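DELTA1-pyrroline-2-carboxylate reductase (Thermococcus litoralis DSM 5473, PDB 6T3E) catalyses the NAD(P)H-dependent reduction of delta1-pyrroline-2-carboxylate to L-proline, a step in L-hydroxyproline metabolism. Local coordinates at residues K35-K40 and A331-E336; L76-Y81 and I325-T330; P105-S110 and F129-R134; A137-A142 and N243-V248. All blocks are in the same frame, centred on the assembly; numbering follows the deposited sequence.

Contact 1 of 4, residues K35-K40 and A331-E336; sequences KLISMK and AKLAYE
Where helix 30-36 gives way to helix 39-54, Leu36 and Ile37 pack on the flank of the C-terminal helix 324-341, meeting Leu333 and Ala334. The backbones come nearest at Leu36 and Ala334, with 6.3 Å between their CA atoms. Ile37 makes the main apolar contact: its CG2 methyl lies 3.3 Å from CD1 of Leu333 and also reaches CB of Ala334, at 3.9 Å. The two longer side chains meet at a slant. In Ile37 a chi1 of 61° places CG1 between the backbone N and the carbonyl carbon, while CG2, anti to the carbonyl carbon, is the branch offered to the helix. The other branch ends in CD1, which packs on Phe129 and Ile130 of helix 128-146, and the residue thereby bridges two helices. Leu36 approaches differently, setting its CD1 methyl 3.5 Å from the backbone O of Ala334; this is a van der Waals contact with a helix carbonyl. No hydrogen bond joins the two segments directly, but the carbonyl O of Leu36, at the end of its helix, accepts one from Lys337 NZ a little further along helix 324-341. Ser38 then takes the N-cap position of helix 39-54. The chain thus brings its N-terminal helices against its C-terminal one, consistent with the ornithine cyclodeaminase/mu-crystallin fold, in which both ends of the chain contribute to the substrate-binding domain.

Contact 2 of 4, residues L76-Y81 and I325-T330; sequences LYMPSY and IEDAIT
Ser80 and Met78, on one face of strand 73-82, touch helix 324-341 at two separate places. The hydroxyl of Ser80 fits against the first turn of the helix, with OG 3.5 Å from CB of Ala328 and 3.7 Å from CA of Ile325, and is also tied, weakly, to the backbone O of Ala324. Here the backbones are closest, 5.9 Å between the CA atoms of Ser80 and Ile325. Two residues earlier on the strand the gap is wider, and longer side chains fill it: Met78 and Asp327 cross at about a right angle, with the methyl CE of Met78 3.7 Å from OD2 of Asp327. A bend at the end of the methionine, chi3 61°, turns CE off the line of the chain and toward the carboxylate. The strand belongs to the antiparallel part of the mixed sheet on which the helix rests, and the two short axes cross at -62°. Met78 also touches the bound proline, which makes this face of the sheet part of the proline pocket. Behind the first contacts, Asp327 OD1 forms salt bridges with Arg134 and Lys91, so this carboxylate probably balances positive charge in the pocket. Backbone bonds to strand 87-95 hold Met78 and Ser80 in the sheet, while Tyr77, Pro79 and Tyr81 pack against the second subunit.

Contact 3 of 4, residues P105-S110 and F129-R134; sequences PSVLAS and FITAMR. With NAI (1,4-dihydronicotinamide adenine dinucleotide), chain F; PRO (proline), chain E.
Ala109 and Thr131 form the close part of this contact, where strand 107-114 passes beside helix 128-146: CB of the alanine lies 3.4 Å from OG1 of the threonine. That hydroxyl is buried and has polar partners of its own, the backbone O of Gly127 and Lys91 NZ, which probably fix its rotation. Two residues earlier on the strand the fit is looser, since Val107 CG1 only just reaches Thr131 CG2, at 4.2 Å. From there strand and helix diverge, and the ligands enter between them. A chi1 of -63° in Thr131 puts OG1 anti to the carbonyl carbon and turns the methyl to both ligands, CG2 of Thr131 lying 3.5 Å from PRO OXT. The same Thr131 CG2 is 3.9 Å from NAI C5N. The strand is part of the mixed sheet that floors the proline pocket, and the helix follows directly on the sheet's strand 121-126. In the loop just before the strand, Ser106 OG donates a 2.7 Å hydrogen bond to O1A of the cofactor pyrophosphate. From the helix, Arg134 sends NH2 to O of the proline carboxylate, which lies in the guanidinium plane, over 2.9 Å with an N-H...O angle of 156°. Its NE pairs with Glu326. A leucine in place of Arg134 would probably cost the proline carboxylate one of its positive partners and leave Glu326 without its guanidinium.

Contact 4 of 4, residues A137-A142 and N243-V248; sequences AASGVA and NSVGWV. With NAI (1,4-dihydronicotinamide adenine dinucleotide), chain F.
Two polar groups hold Ser139 OG, on helix 128-146: Gln166 NE2 by a hydrogen bond and the backbone O of Thr135 by a weak one. The same OG of Ser139 also lies 3.8 Å from the methyl CG1 of Val245. The CB atom of the serine packs against the carboxamide of Asn243, 4.0 Å from its CG. Both ends of that amide are engaged elsewhere, OD1 with His241 NE2 and ND2 with OG1 of Thr143, one turn on from Ser139 in the same helix and bonded to its backbone O, so the flip of the amide is probably fixed and the strand is tied to the helix. Val245 stands between helix and cofactor. With chi1 at -43°, its CG1 branch goes to the serine, whereas CG2 goes to the nicotinamide ribose, 3.6 Å from O4D; CB lies 3.7 Å from the carboxamide oxygen O7N. Beyond it the chain turns along the ribose, and the backbone of Trp247 binds both ribose hydroxyls: its N donates to O3D over 3.0 Å, nearly straight at 167°, and its O accepts from O2D at 2.6 Å. The indole, which also touches the bound proline, is set by a bond from NE1 to the backbone O of Glu276 and by an edge-to-face stack with Phe74. A parallel strand, 241-244, that ends in a loop whose backbone binds the nicotinamide ribose is characteristic of the Rossmann-type dinucleotide-binding domain.

Overall arrangement
Contacts 2, 3 and 4 are all nested within the loop closed by contact 1, contact 2 encloses contacts 3 and 4, and these last two follow one another along the chain. Helix 324-341 serves contacts 1 and 2, whose centres are 14 Å apart, and helix 128-146 serves contacts 3 and 4, 13 Å apart. Contacts 2 and 3 reach the same mixed sheet and are joined through Arg134; both also touch the second subunit. Contact 4 carries helix 128-146 to the parallel, Rossmann-type sheet. The proline and nicotinamide sites thus lie between the mixed sheet and the Rossmann-type sheet, with helix 128-146 reaching both, which brings proline and NADH together.

Contact 1 of 4, residues K35-K40 and A331-E336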
# COMPACT_ATOMS: atom_id res chain seq x y z
N LYS B 35 -5.34 -0.22 25.86
CA LYS B 35 -5.38 -1.22 26.91
C LYS B 35 -4.22 -2.22 26.79
O LYS B 35 -3.62 -2.60 27.80
CB LYS B 35 -6.76 -1.86 26.77
CG LYS B 35 -7.27 -2.96 27.62
CD LYS B 35 -8.68 -3.23 27.03
CE LYS B 35 -9.59 -2.07 27.39
NZ LYS B 35 -9.60 -0.83 26.49
N LEU B 36 -3.88 -2.64 25.56
CA LEU B 36 -2.96 -3.75 25.31
C LEU B 36 -1.48 -3.39 25.44
O LEU B 36 -0.69 -4.22 25.88
CB LEU B 36 -3.22 -4.31 23.91
CG LEU B 36 -4.58 -4.95 23.74
CD1 LEU B 36 -4.80 -5.31 22.26
CD2 LEU B 36 -4.71 -6.17 24.63
N ILE B 37 -1.06 -2.21 24.96
CA ILE B 37 0.36 -1.91 24.76
C ILE B 37 0.81 -0.69 25.56
O ILE B 37 0.08 0.30 25.69
CB ILE B 37 0.66 -1.73 23.27
CG1 ILE B 37 -0.15 -0.57 22.71
CG2 ILE B 37 0.28 -2.98 22.52
CD1 ILE B 37 -0.14 -0.50 21.20
N SER B 38 2.04 -0.75 26.06
CA SER B 38 2.69 0.31 26.81
C SER B 38 3.99 0.68 26.10
O SER B 38 4.47 -0.06 25.24
CB SER B 38 3.00 -0.13 28.25
OG SER B 38 3.91 -1.22 28.25
N MET B 39 4.56 1.82 26.47
CA MET B 39 5.72 2.32 25.71
C MET B 39 6.98 1.50 25.96
O MET B 39 7.78 1.29 25.04
CB MET B 39 5.95 3.80 26.04
CG MET B 39 7.03 4.51 25.21
SD MET B 39 6.80 4.55 23.42
CE MET B 39 5.64 5.89 23.20
N LYS B 40 7.15 0.97 27.18
CA LYS B 40 8.32 0.13 27.45
C LYS B 40 8.33 -1.10 26.56
O LYS B 40 9.38 -1.50 26.05
CB LYS B 40 8.34 -0.27 28.92
CG LYS B 40 9.60 -1.00 29.32
CD LYS B 40 9.62 -1.25 30.82
CE LYS B 40 10.41 -2.50 31.15
NZ LYS B 40 10.58 -3.36 29.94
N ALA B 331 2.02 -3.80 15.43
CA ALA B 331 0.73 -4.41 15.13
C ALA B 331 0.69 -5.87 15.52
O ALA B 331 -0.32 -6.35 16.06
CB ALA B 331 0.42 -4.27 13.64
N LYS B 332 1.78 -6.61 15.27
CA LYS B 332 1.78 -8.02 15.64
C LYS B 332 1.87 -8.18 17.15
O LYS B 332 1.20 -9.04 17.73
CB LYS B 332 2.93 -8.75 14.94
CG LYS B 332 2.98 -10.27 15.16
CD LYS B 332 2.20 -11.07 14.07
CE LYS B 332 2.25 -12.61 14.27
NZ LYS B 332 0.96 -13.31 13.95
N LEU B 333 2.62 -7.29 17.80
CA LEU B 333 2.64 -7.20 19.26
C LEU B 333 1.24 -7.00 19.80
O LEU B 333 0.80 -7.71 20.71
CB LEU B 333 3.58 -6.06 19.66
CG LEU B 333 3.91 -5.72 21.11
CD1 LEU B 333 2.96 -4.71 21.69
CD2 LEU B 333 3.92 -6.99 21.92
N ALA B 334 0.52 -6.01 19.27
CA ALA B 334 -0.81 -5.72 19.76
C ALA B 334 -1.79 -6.83 19.41
O ALA B 334 -2.65 -7.19 20.22
CB ALA B 334 -1.29 -4.38 19.19
N TYR B 335 -1.68 -7.39 18.20
CA TYR B 335 -2.60 -8.43 17.77
C TYR B 335 -2.48 -9.67 18.65
O TYR B 335 -3.49 -10.24 19.09
CB TYR B 335 -2.33 -8.78 16.31
CG TYR B 335 -3.03 -10.01 15.81
CD1 TYR B 335 -4.39 -9.99 15.52
CD2 TYR B 335 -2.34 -11.21 15.63
CE1 TYR B 335 -5.04 -11.12 15.05
CE2 TYR B 335 -2.98 -12.34 15.15
CZ TYR B 335 -4.33 -12.29 14.87
OH TYR B 335 -4.98 -13.39 14.39
N GLU B 336 -1.25 -10.09 18.95
CA GLU B 336 -1.09 -11.31 19.73
C GLU B 336 -1.50 -11.12 21.19
O GLU B 336 -1.93 -12.07 21.84
CB GLU B 336 0.36 -11.80 19.63
CG GLU B 336 0.70 -12.45 18.29
CD GLU B 336 2.14 -12.93 18.24
OE1 GLU B 336 2.77 -13.01 19.32
OE2 GLU B 336 2.65 -13.22 17.14

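Contact 2 of 4, residues L76-Y81 and I325-T330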
# COMPACT_ATOMS: atom_id res chain seq x y z
N LEU B 76 0.01 7.89 2.87
CA LEU B 76 1.23 7.09 2.84
C LEU B 76 0.89 5.61 3.00
O LEU B 76 0.19 5.22 3.94
CB LEU B 76 2.19 7.58 3.94
CG LEU B 76 2.85 8.96 3.75
CD1 LEU B 76 1.97 10.16 4.20
CD2 LEU B 76 4.21 9.03 4.43
N TYR B 77 1.44 4.78 2.11
CA TYR B 77 1.20 3.34 2.11
C TYR B 77 2.51 2.64 2.43
O TYR B 77 3.46 2.68 1.63
CB TYR B 77 0.61 2.89 0.77
CG TYR B 77 -0.59 3.72 0.38
CD1 TYR B 77 -1.87 3.37 0.79
CD2 TYR B 77 -0.44 4.89 -0.36
CE1 TYR B 77 -2.97 4.15 0.46
CE2 TYR B 77 -1.54 5.67 -0.70
CZ TYR B 77 -2.79 5.29 -0.29
OH TYR B 77 -3.87 6.07 -0.63
N MET B 78 2.56 2.00 3.61
CA MET B 78 3.79 1.49 4.23
C MET B 78 3.66 0.00 4.52
O MET B 78 3.34 -0.40 5.65
CB MET B 78 4.12 2.25 5.52
CG MET B 78 4.12 3.78 5.38
SD MET B 78 4.30 4.69 6.93
CE MET B 78 5.90 4.14 7.52
N PRO B 79 3.90 -0.85 3.53
CA PRO B 79 3.93 -2.29 3.76
C PRO B 79 5.30 -2.81 4.17
O PRO B 79 6.34 -2.23 3.87
CB PRO B 79 3.51 -2.85 2.39
CG PRO B 79 4.03 -1.84 1.40
CD PRO B 79 4.03 -0.50 2.10
N SER B 80 5.29 -3.92 4.92
CA SER B 80 6.55 -4.54 5.29
C SER B 80 6.30 -5.97 5.75
O SER B 80 5.21 -6.30 6.23
CB SER B 80 7.31 -3.76 6.37
OG SER B 80 6.77 -4.00 7.66
N TYR B 81 7.32 -6.80 5.62
CA TYR B 81 7.25 -8.19 6.05
C TYR B 81 8.49 -8.49 6.87
O TYR B 81 9.62 -8.36 6.38
CB TYR B 81 7.14 -9.14 4.85
CG TYR B 81 7.19 -10.60 5.24
CD1 TYR B 81 6.55 -11.06 6.38
CD2 TYR B 81 7.89 -11.51 4.46
CE1 TYR B 81 6.61 -12.40 6.74
CE2 TYR B 81 7.96 -12.84 4.81
CZ TYR B 81 7.32 -13.29 5.95
OH TYR B 81 7.40 -14.62 6.29
N ILE B 325 8.56 -1.12 9.31
CA ILE B 325 8.81 -2.23 10.23
C ILE B 325 8.30 -1.91 11.62
O ILE B 325 7.93 -2.82 12.38
CB ILE B 325 10.30 -2.61 10.28
CG1 ILE B 325 11.14 -1.46 10.84
CG2 ILE B 325 10.78 -3.04 8.93
CD1 ILE B 325 12.54 -1.89 11.21
N GLU B 326 8.30 -0.63 12.00
CA GLU B 326 7.81 -0.26 13.32
C GLU B 326 6.31 -0.50 13.44
O GLU B 326 5.83 -0.89 14.51
CB GLU B 326 8.17 1.19 13.61
CG GLU B 326 9.52 1.61 13.01
CD GLU B 326 9.77 3.10 13.04
OE1 GLU B 326 8.82 3.90 12.92
OE2 GLU B 326 10.95 3.49 13.18
N ASP B 327 5.56 -0.32 12.35
CA ASP B 327 4.14 -0.63 12.40
C ASP B 327 3.93 -2.14 12.48
O ASP B 327 3.10 -2.60 13.27
CB ASP B 327 3.43 -0.04 11.18
CG ASP B 327 3.78 1.43 10.97
OD1 ASP B 327 3.53 2.25 11.88
OD2 ASP B 327 4.31 1.75 9.88
N ALA B 328 4.69 -2.92 11.71
CA ALA B 328 4.45 -4.36 11.70
C ALA B 328 4.79 -4.99 13.05
O ALA B 328 4.05 -5.83 13.55
CB ALA B 328 5.23 -5.04 10.57
N ILE B 329 5.91 -4.59 13.66
CA ILE B 329 6.28 -5.18 14.94
C ILE B 329 5.31 -4.75 16.03
O ILE B 329 5.02 -5.52 16.96
CB ILE B 329 7.75 -4.86 15.29
CG1 ILE B 329 8.22 -5.78 16.42
CG2 ILE B 329 7.92 -3.41 15.68
CD1 ILE B 329 8.32 -7.22 16.00
N THR B 330 4.80 -3.52 15.95
CA THR B 330 3.83 -3.08 16.94
C THR B 330 2.45 -3.70 16.69
O THR B 330 1.80 -4.17 17.64
CB THR B 330 3.78 -1.56 16.93
OG1 THR B 330 5.08 -1.07 17.28
CG2 THR B 330 2.77 -1.04 17.94

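Contact 3 of 4, residues P105-S110 and F129-R134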
# COMPACT_ATOMS: atom_id res chain seq x y z
N PRO B 105 -7.56 15.08 13.92
CA PRO B 105 -6.10 15.04 14.08
C PRO B 105 -5.40 15.17 12.74
O PRO B 105 -5.95 14.84 11.69
CB PRO B 105 -5.85 13.67 14.71
CG PRO B 105 -7.18 13.22 15.25
CD PRO B 105 -8.19 13.81 14.32
N SER B 106 -4.17 15.69 12.78
CA SER B 106 -3.41 15.82 11.54
C SER B 106 -3.12 14.45 10.93
O SER B 106 -3.20 14.26 9.71
CB SER B 106 -2.10 16.58 11.79
OG SER B 106 -2.37 17.91 12.23
N VAL B 107 -2.84 13.46 11.77
CA VAL B 107 -2.39 12.15 11.31
C VAL B 107 -3.46 11.13 11.67
O VAL B 107 -3.86 11.01 12.84
CB VAL B 107 -1.02 11.80 11.91
CG1 VAL B 107 -0.70 10.35 11.69
CG2 VAL B 107 0.05 12.67 11.28
N LEU B 108 -3.95 10.43 10.66
CA LEU B 108 -4.93 9.37 10.79
C LEU B 108 -4.39 8.13 10.09
O LEU B 108 -3.83 8.23 9.00
CB LEU B 108 -6.29 9.79 10.16
CG LEU B 108 -6.97 11.05 10.73
CD1 LEU B 108 -8.28 11.37 10.03
CD2 LEU B 108 -7.21 10.86 12.25
N ALA B 109 -4.52 6.97 10.73
CA ALA B 109 -3.93 5.76 10.19
C ALA B 109 -4.84 4.55 10.41
O ALA B 109 -5.69 4.52 11.31
CB ALA B 109 -2.55 5.48 10.81
N SER B 110 -4.63 3.54 9.57
CA SER B 110 -5.22 2.22 9.70
C SER B 110 -4.15 1.19 9.39
O SER B 110 -3.31 1.42 8.51
CB SER B 110 -6.41 2.02 8.75
OG SER B 110 -7.29 3.12 8.78
N PHE B 129 -3.23 5.52 17.06
CA PHE B 129 -2.56 5.39 18.35
C PHE B 129 -1.25 4.63 18.21
O PHE B 129 -0.25 4.99 18.86
CB PHE B 129 -3.52 4.70 19.33
CG PHE B 129 -2.87 4.22 20.60
CD1 PHE B 129 -2.55 5.10 21.61
CD2 PHE B 129 -2.63 2.87 20.78
CE1 PHE B 129 -1.98 4.65 22.79
CE2 PHE B 129 -2.06 2.41 21.94
CZ PHE B 129 -1.73 3.30 22.95
N ILE B 130 -1.22 3.61 17.36
CA ILE B 130 -0.01 2.83 17.14
C ILE B 130 1.04 3.68 16.44
O ILE B 130 2.24 3.53 16.69
CB ILE B 130 -0.32 1.55 16.36
CG1 ILE B 130 -0.84 0.50 17.33
CG2 ILE B 130 0.92 1.06 15.61
CD1 ILE B 130 -1.88 -0.36 16.72
N THR B 131 0.61 4.55 15.53
CA THR B 131 1.57 5.43 14.86
C THR B 131 2.30 6.30 15.88
O THR B 131 3.53 6.36 15.89
CB THR B 131 0.83 6.32 13.86
OG1 THR B 131 0.23 5.51 12.84
CG2 THR B 131 1.80 7.33 13.22
N ALA B 132 1.55 6.90 16.80
CA ALA B 132 2.18 7.72 17.83
C ALA B 132 3.06 6.88 18.75
O ALA B 132 4.16 7.30 19.13
CB ALA B 132 1.10 8.47 18.62
N MET B 133 2.60 5.67 19.12
CA MET B 133 3.39 4.84 20.02
C MET B 133 4.69 4.40 19.35
O MET B 133 5.78 4.57 19.92
CB MET B 133 2.58 3.62 20.49
CG MET B 133 1.37 3.98 21.36
SD MET B 133 1.80 4.56 23.04
CE MET B 133 2.76 3.17 23.65
N ARG B 134 4.61 3.89 18.12
CA ARG B 134 5.81 3.39 17.44
C ARG B 134 6.77 4.52 17.09
O ARG B 134 7.99 4.30 17.03
CB ARG B 134 5.42 2.61 16.18
CG ARG B 134 4.83 3.47 15.08
CD ARG B 134 5.68 3.47 13.85
NE ARG B 134 5.85 4.80 13.29
CZ ARG B 134 5.79 5.06 11.99
NH1 ARG B 134 5.56 4.10 11.12
NH2 ARG B 134 5.95 6.30 11.55
PA NAI F . -0.19 17.79 15.29
O1A NAI F . -0.87 18.72 14.32
O2A NAI F . -1.22 17.12 16.18
O5B NAI F . 0.97 18.54 16.17
C5B NAI F . 1.81 19.41 15.42
C4B NAI F . 2.29 20.60 16.36
O4B NAI F . 3.20 21.30 15.77
C3B NAI F . 1.11 21.56 16.62
O3B NAI F . 0.89 21.63 17.95
C2B NAI F . 1.58 22.90 16.01
O2B NAI F . 0.97 24.07 16.75
C1B NAI F . 2.87 22.84 16.16
N9A NAI F . 3.57 23.74 15.28
C8A NAI F . 3.35 23.79 13.97
N7A NAI F . 4.15 24.71 13.46
C5A NAI F . 4.88 25.24 14.46
C6A NAI F . 5.84 26.21 14.46
N6A NAI F . 6.42 27.03 13.41
N1A NAI F . 6.43 26.57 15.60
C2A NAI F . 6.08 25.95 16.76
N3A NAI F . 5.13 24.98 16.75
C4A NAI F . 4.53 24.64 15.59
O3 NAI F . 0.60 16.66 14.35
PN NAI F . 1.55 15.45 14.98
O1N NAI F . 0.70 14.19 14.89
O2N NAI F . 1.99 15.77 16.38
O5D NAI F . 2.87 15.29 14.05
C5D NAI F . 3.95 16.10 14.33
C4D NAI F . 4.99 15.94 13.19
O4D NAI F . 5.53 14.74 13.18
C3D NAI F . 4.30 16.10 11.83
O3D NAI F . 5.12 16.83 11.00
C2D NAI F . 4.19 14.67 11.28
O2D NAI F . 4.09 14.75 9.76
C1D NAI F . 5.29 14.12 11.71
N1N NAI F . 5.12 12.66 11.84
C2N NAI F . 6.19 11.75 11.45
C3N NAI F . 6.21 10.31 12.01
C7N NAI F . 7.62 9.65 12.13
O7N NAI F . 8.55 10.31 11.85
N7N NAI F . 7.76 8.25 12.57
C4N NAI F . 5.13 9.83 12.95
C5N NAI F . 3.83 10.65 12.86
C6N NAI F . 3.89 12.10 12.35
N PRO E . 4.87 10.15 8.47
CA PRO E . 4.14 9.46 9.53
C PRO E . 4.31 7.94 9.54
O PRO E . 5.27 7.38 8.98
CB PRO E . 2.69 9.82 9.23
CG PRO E . 2.77 11.20 8.65
CD PRO E . 4.11 11.31 7.95
OXT PRO E . 3.49 7.23 10.11

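Contact 4 of 4, residues A137-A142 and N243-V248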
# COMPACT_ATOMS: atom_id res chain seq x y z
N ALA B 137 8.57 5.40 20.39
CA ALA B 137 9.48 4.32 20.74
C ALA B 137 10.70 4.30 19.84
O ALA B 137 11.81 4.01 20.30
CB ALA B 137 8.75 2.98 20.69
N ALA B 138 10.51 4.58 18.55
CA ALA B 138 11.65 4.64 17.63
C ALA B 138 12.66 5.68 18.09
O ALA B 138 13.87 5.41 18.11
CB ALA B 138 11.18 4.92 16.21
N SER B 139 12.19 6.85 18.50
CA SER B 139 13.09 7.83 19.08
C SER B 139 13.57 7.39 20.45
O SER B 139 14.65 7.82 20.89
CB SER B 139 12.42 9.21 19.15
OG SER B 139 11.87 9.59 17.89
N GLY B 140 12.79 6.56 21.15
CA GLY B 140 13.24 6.07 22.44
C GLY B 140 14.48 5.20 22.35
O GLY B 140 15.43 5.36 23.12
N VAL B 141 14.51 4.28 21.37
CA VAL B 141 15.70 3.44 21.22
C VAL B 141 16.88 4.29 20.77
O VAL B 141 18.00 4.10 21.25
CB VAL B 141 15.44 2.24 20.28
CG1 VAL B 141 14.21 1.46 20.73
CG2 VAL B 141 15.31 2.66 18.84
N ALA B 142 16.65 5.25 19.86
CA ALA B 142 17.76 6.09 19.43
C ALA B 142 18.27 6.95 20.58
O ALA B 142 19.48 7.15 20.71
CB ALA B 142 17.35 6.96 18.25
N ASN B 243 15.86 14.81 18.71
CA ASN B 243 14.97 13.91 17.99
C ASN B 243 14.02 14.76 17.16
O ASN B 243 13.26 15.57 17.71
CB ASN B 243 14.20 13.00 18.94
CG ASN B 243 15.11 12.06 19.71
OD1 ASN B 243 15.87 11.29 19.12
ND2 ASN B 243 15.03 12.10 21.03
N SER B 244 14.08 14.61 15.84
CA SER B 244 13.27 15.38 14.91
C SER B 244 12.43 14.41 14.09
O SER B 244 12.97 13.57 13.36
CB SER B 244 14.14 16.25 14.01
OG SER B 244 13.37 16.96 13.06
N VAL B 245 11.11 14.49 14.23
CA VAL B 245 10.21 13.56 13.56
C VAL B 245 9.26 14.26 12.60
O VAL B 245 8.51 13.58 11.87
CB VAL B 245 9.42 12.70 14.57
CG1 VAL B 245 10.36 12.24 15.68
CG2 VAL B 245 8.26 13.47 15.15
N GLY B 246 9.30 15.59 12.54
CA GLY B 246 8.38 16.29 11.67
C GLY B 246 8.63 15.95 10.22
O GLY B 246 9.75 15.60 9.82
N TRP B 247 7.56 15.99 9.43
CA TRP B 247 7.63 15.76 8.00
C TRP B 247 6.39 16.35 7.36
O TRP B 247 5.27 16.02 7.77
CB TRP B 247 7.74 14.26 7.69
CG TRP B 247 7.75 13.99 6.23
CD1 TRP B 247 8.84 13.94 5.41
CD2 TRP B 247 6.61 13.76 5.40
NE1 TRP B 247 8.45 13.68 4.12
CE2 TRP B 247 7.08 13.57 4.08
CE3 TRP B 247 5.23 13.69 5.64
CZ2 TRP B 247 6.23 13.31 3.01
CZ3 TRP B 247 4.39 13.45 4.58
CH2 TRP B 247 4.90 13.26 3.28
N VAL B 248 6.57 17.24 6.37
CA VAL B 248 5.45 17.73 5.56
C VAL B 248 5.88 17.73 4.10
O VAL B 248 5.54 18.65 3.34
CB VAL B 248 4.97 19.13 6.00
CG1 VAL B 248 3.53 19.38 5.53
CG2 VAL B 248 5.07 19.33 7.51
PA NAI F . -0.19 17.79 15.29
O1A NAI F . -0.87 18.72 14.32
O2A NAI F . -1.22 17.12 16.18
O5B NAI F . 0.97 18.54 16.17
C5B NAI F . 1.81 19.41 15.42
C4B NAI F . 2.29 20.60 16.36
O4B NAI F . 3.20 21.30 15.77
C3B NAI F . 1.11 21.56 16.62
O3B NAI F . 0.89 21.63 17.95
C2B NAI F . 1.58 22.90 16.01
O2B NAI F . 0.97 24.07 16.75
C1B NAI F . 2.87 22.84 16.16
N9A NAI F . 3.57 23.74 15.28
C8A NAI F . 3.35 23.79 13.97
N7A NAI F . 4.15 24.71 13.46
C5A NAI F . 4.88 25.24 14.46
C6A NAI F . 5.84 26.21 14.46
N6A NAI F . 6.42 27.03 13.41
N1A NAI F . 6.43 26.57 15.60
C2A NAI F . 6.08 25.95 16.76
N3A NAI F . 5.13 24.98 16.75
C4A NAI F . 4.53 24.64 15.59
O3 NAI F . 0.60 16.66 14.35
PN NAI F . 1.55 15.45 14.98
O1N NAI F . 0.70 14.19 14.89
O2N NAI F . 1.99 15.77 16.38
O5D NAI F . 2.87 15.29 14.05
C5D NAI F . 3.95 16.10 14.33
C4D NAI F . 4.99 15.94 13.19
O4D NAI F . 5.53 14.74 13.18
C3D NAI F . 4.30 16.10 11.83
O3D NAI F . 5.12 16.83 11.00
C2D NAI F . 4.19 14.67 11.28
O2D NAI F . 4.09 14.75 9.76
C1D NAI F . 5.29 14.12 11.71
N1N NAI F . 5.12 12.66 11.84
C2N NAI F . 6.19 11.75 11.45
C3N NAI F . 6.21 10.31 12.01
C7N NAI F . 7.62 9.65 12.13
O7N NAI F . 8.55 10.31 11.85
N7N NAI F . 7.76 8.25 12.57
C4N NAI F . 5.13 9.83 12.95
C5N NAI F . 3.83 10.65 12.86
C6N NAI F . 3.89 12.10 12.35